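Local coordinates for outer membrane protein TP0453 (Treponema pallidum, PDB 3K8I) that alters membrane permeability at acidic pH and might take part in ligand transport, its U-shaped beta-half-barrel having a large hydrophobic cavity, at residues Val162-Lys167 with Met189-Thr194. Sequence-based numbering, arbitrary orientation.
Sequences VALYIK and MELYLT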
loop_
_atom_site.group_PDB
_atom_site.type_symbol
_atom_site.label_atom_id
_atom_site.label_comp_id
_atom_site.label_asym_id
_atom_site.label_seq_id
_atom_site.Cartn_x
_atom_site.Cartn_y
_atom_site.Cartn_z
ATOM N N VAL A 162 -6.247 7.790 -17.964
ATOM C CA VAL A 162 -6.079 6.476 -18.568
ATOM C C VAL A 162 -7.268 5.606 -18.168
ATOM O O VAL A 162 -7.608 5.505 -16.981
ATOM C CB VAL A 162 -4.785 5.797 -18.050
ATOM C CG1 VAL A 162 -4.618 4.385 -18.649
ATOM C CG2 VAL A 162 -3.577 6.654 -18.348
ATOM N N ALA A 163 -7.903 4.973 -19.145
ATOM C CA ALA A 163 -9.091 4.163 -18.863
ATOM C C ALA A 163 -8.903 2.760 -19.409
ATOM O O ALA A 163 -8.421 2.573 -20.531
ATOM C CB ALA A 163 -10.378 4.841 -19.439
ATOM N N LEU A 164 -9.279 1.775 -18.611
ATOM C CA LEU A 164 -9.141 0.380 -18.986
ATOM C C LEU A 164 -10.445 -0.334 -18.684
ATOM O O LEU A 164 -11.008 -0.168 -17.609
ATOM C CB LEU A 164 -7.967 -0.264 -18.228
ATOM C CG LEU A 164 -7.428 -1.630 -18.655
ATOM C CD1 LEU A 164 -6.597 -1.546 -19.931
ATOM C CD2 LEU A 164 -6.591 -2.223 -17.518
ATOM N N TYR A 165 -10.944 -1.097 -19.648
ATOM C CA TYR A 165 -12.175 -1.856 -19.461
ATOM C C TYR A 165 -11.964 -3.317 -19.813
ATOM O O TYR A 165 -11.615 -3.653 -20.944
ATOM C CB TYR A 165 -13.294 -1.256 -20.309
ATOM C CG TYR A 165 -14.528 -2.115 -20.435
ATOM C CD1 TYR A 165 -15.218 -2.555 -19.313
ATOM C CD2 TYR A 165 -15.018 -2.463 -21.685
ATOM C CE1 TYR A 165 -16.359 -3.325 -19.439
ATOM C CE2 TYR A 165 -16.157 -3.228 -21.821
ATOM C CZ TYR A 165 -16.822 -3.660 -20.700
ATOM O OH TYR A 165 -17.954 -4.429 -20.850
ATOM N N ILE A 166 -12.183 -4.177 -18.831
ATOM C CA ILE A 166 -11.962 -5.607 -18.972
ATOM C C ILE A 166 -13.313 -6.292 -18.831
ATOM O O ILE A 166 -13.940 -6.203 -17.774
ATOM C CB ILE A 166 -10.954 -6.104 -17.906
ATOM C CG1 ILE A 166 -9.637 -5.347 -18.053
ATOM C CG2 ILE A 166 -10.719 -7.627 -18.006
ATOM C CD1 ILE A 166 -8.838 -5.239 -16.758
ATOM N N LYS A 167 -13.770 -6.940 -19.906
ATOM C CA LYS A 167 -15.047 -7.647 -19.915
ATOM C C LYS A 167 -15.132 -8.760 -18.868
ATOM O O LYS A 167 -16.197 -8.994 -18.295
ATOM C CB LYS A 167 -15.359 -8.207 -21.307
ATOM C CG LYS A 167 -16.378 -7.378 -22.074
ATOM C CD LYS A 167 -16.297 -7.577 -23.571
ATOM C CE LYS A 167 -17.129 -6.510 -24.300
ATOM N NZ LYS A 167 -16.670 -6.207 -25.694
ATOM N N MET A 189 -14.686 -5.432 -15.233
ATOM C CA MET A 189 -13.784 -4.661 -14.424
ATOM C C MET A 189 -13.507 -3.355 -15.155
ATOM O O MET A 189 -13.253 -3.359 -16.366
ATOM C CB MET A 189 -12.493 -5.447 -14.269
ATOM C CG MET A 189 -11.823 -5.298 -12.944
ATOM S SD MET A 189 -10.447 -6.453 -12.802
ATOM C CE MET A 189 -9.063 -5.365 -13.124
ATOM N N GLU A 190 -13.554 -2.245 -14.422
ATOM C CA GLU A 190 -13.125 -0.955 -14.949
ATOM C C GLU A 190 -12.027 -0.384 -14.071
ATOM O O GLU A 190 -12.079 -0.509 -12.840
ATOM C CB GLU A 190 -14.275 0.047 -14.969
ATOM C CG GLU A 190 -15.565 -0.409 -15.632
ATOM C CD GLU A 190 -16.692 0.589 -15.422
ATOM O OE1 GLU A 190 -17.854 0.154 -15.351
ATOM O OE2 GLU A 190 -16.423 1.813 -15.327
ATOM N N LEU A 191 -11.050 0.257 -14.708
ATOM C CA LEU A 191 -9.961 0.931 -14.012
ATOM C C LEU A 191 -9.624 2.285 -14.655
ATOM O O LEU A 191 -9.389 2.379 -15.872
ATOM C CB LEU A 191 -8.723 0.026 -13.940
ATOM C CG LEU A 191 -7.453 0.582 -13.280
ATOM C CD1 LEU A 191 -7.600 0.694 -11.763
ATOM C CD2 LEU A 191 -6.246 -0.283 -13.638
ATOM N N TYR A 192 -9.601 3.324 -13.821
ATOM C CA TYR A 192 -9.309 4.691 -14.246
ATOM C C TYR A 192 -8.114 5.233 -13.497
ATOM O O TYR A 192 -8.005 5.046 -12.288
ATOM C CB TYR A 192 -10.547 5.581 -14.060
ATOM C CG TYR A 192 -11.733 4.988 -14.770
ATOM C CD1 TYR A 192 -11.929 5.210 -16.140
ATOM C CD2 TYR A 192 -12.624 4.146 -14.100
ATOM C CE1 TYR A 192 -12.998 4.634 -16.813
ATOM C CE2 TYR A 192 -13.696 3.567 -14.765
ATOM C CZ TYR A 192 -13.879 3.818 -16.122
ATOM O OH TYR A 192 -14.938 3.246 -16.792
ATOM N N LEU A 193 -7.213 5.891 -14.216
ATOM C CA LEU A 193 -5.953 6.358 -13.637
ATOM C C LEU A 193 -5.648 7.808 -14.028
ATOM O O LEU A 193 -5.603 8.136 -15.214
ATOM C CB LEU A 193 -4.804 5.439 -14.072
ATOM C CG LEU A 193 -4.909 3.925 -13.814
ATOM C CD1 LEU A 193 -4.136 3.146 -14.854
ATOM C CD2 LEU A 193 -4.426 3.557 -12.423
ATOM N N THR A 194 -5.447 8.664 -13.026
ATOM C CA THR A 194 -5.170 10.089 -13.240
ATOM C C THR A 194 -3.994 10.568 -12.378
ATOM O O THR A 194 -3.929 10.270 -11.184
ATOM C CB THR A 194 -6.414 10.957 -12.938
ATOM O OG1 THR A 194 -7.576 10.369 -13.538
ATOM C CG2 THR A 194 -6.235 12.385 -13.472
#
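Ile166 and Met189 pair across two antiparallel strands, their side chains running alongside each other in the same direction. In Ile166, CB sits 4.0 Å from Met189 CB and close to Met189 O; CG1 lies anti to the carbonyl carbon (chi1 -58°) and carries CD1 to 3.6 Å from Met189 CE. The methionine reaches that methyl by a bend at its last torsion (chi3 101°). Their backbones exchange two bonds, Ile166 N to Met189 O and Met189 N to Ile166 O, each 2.8 Å. Leu164 with Leu191 and Val162 with Leu193 repeat this pairing, so six N-H...O bonds join the strands. On the same face as Ile166, Leu164 CD2 and Leu191 CD2 stand 4.4 Å apart, a looser touch, and Val162 CG1 meets Leu193 CD1 at 4.0 Å. The other face carries the non-hydrogen-bonded pairs: Ala163 CB lies 3.7 Å from Tyr192 CD1, against helix 147-153, whose Phe149 touches both residues. There Tyr192 OH gives a short 2.5 Å hydrogen bond to Glu190 OE2, on the anti side of the carboxylate and 35° out of its plane. Strands 21-26 and 199-207 continue the antiparallel pairing on either side, placing the contact within the half-barrel wall. The strands' side chains on the Ile166 face are aliphatic apart from the Met189 thioether; the other face mixes aromatic packing with a carboxylate whose charge the tyrosine hydroxyl, and more weakly a long ion pair from Arg235 to Glu190 OE1, would probably help stabilise.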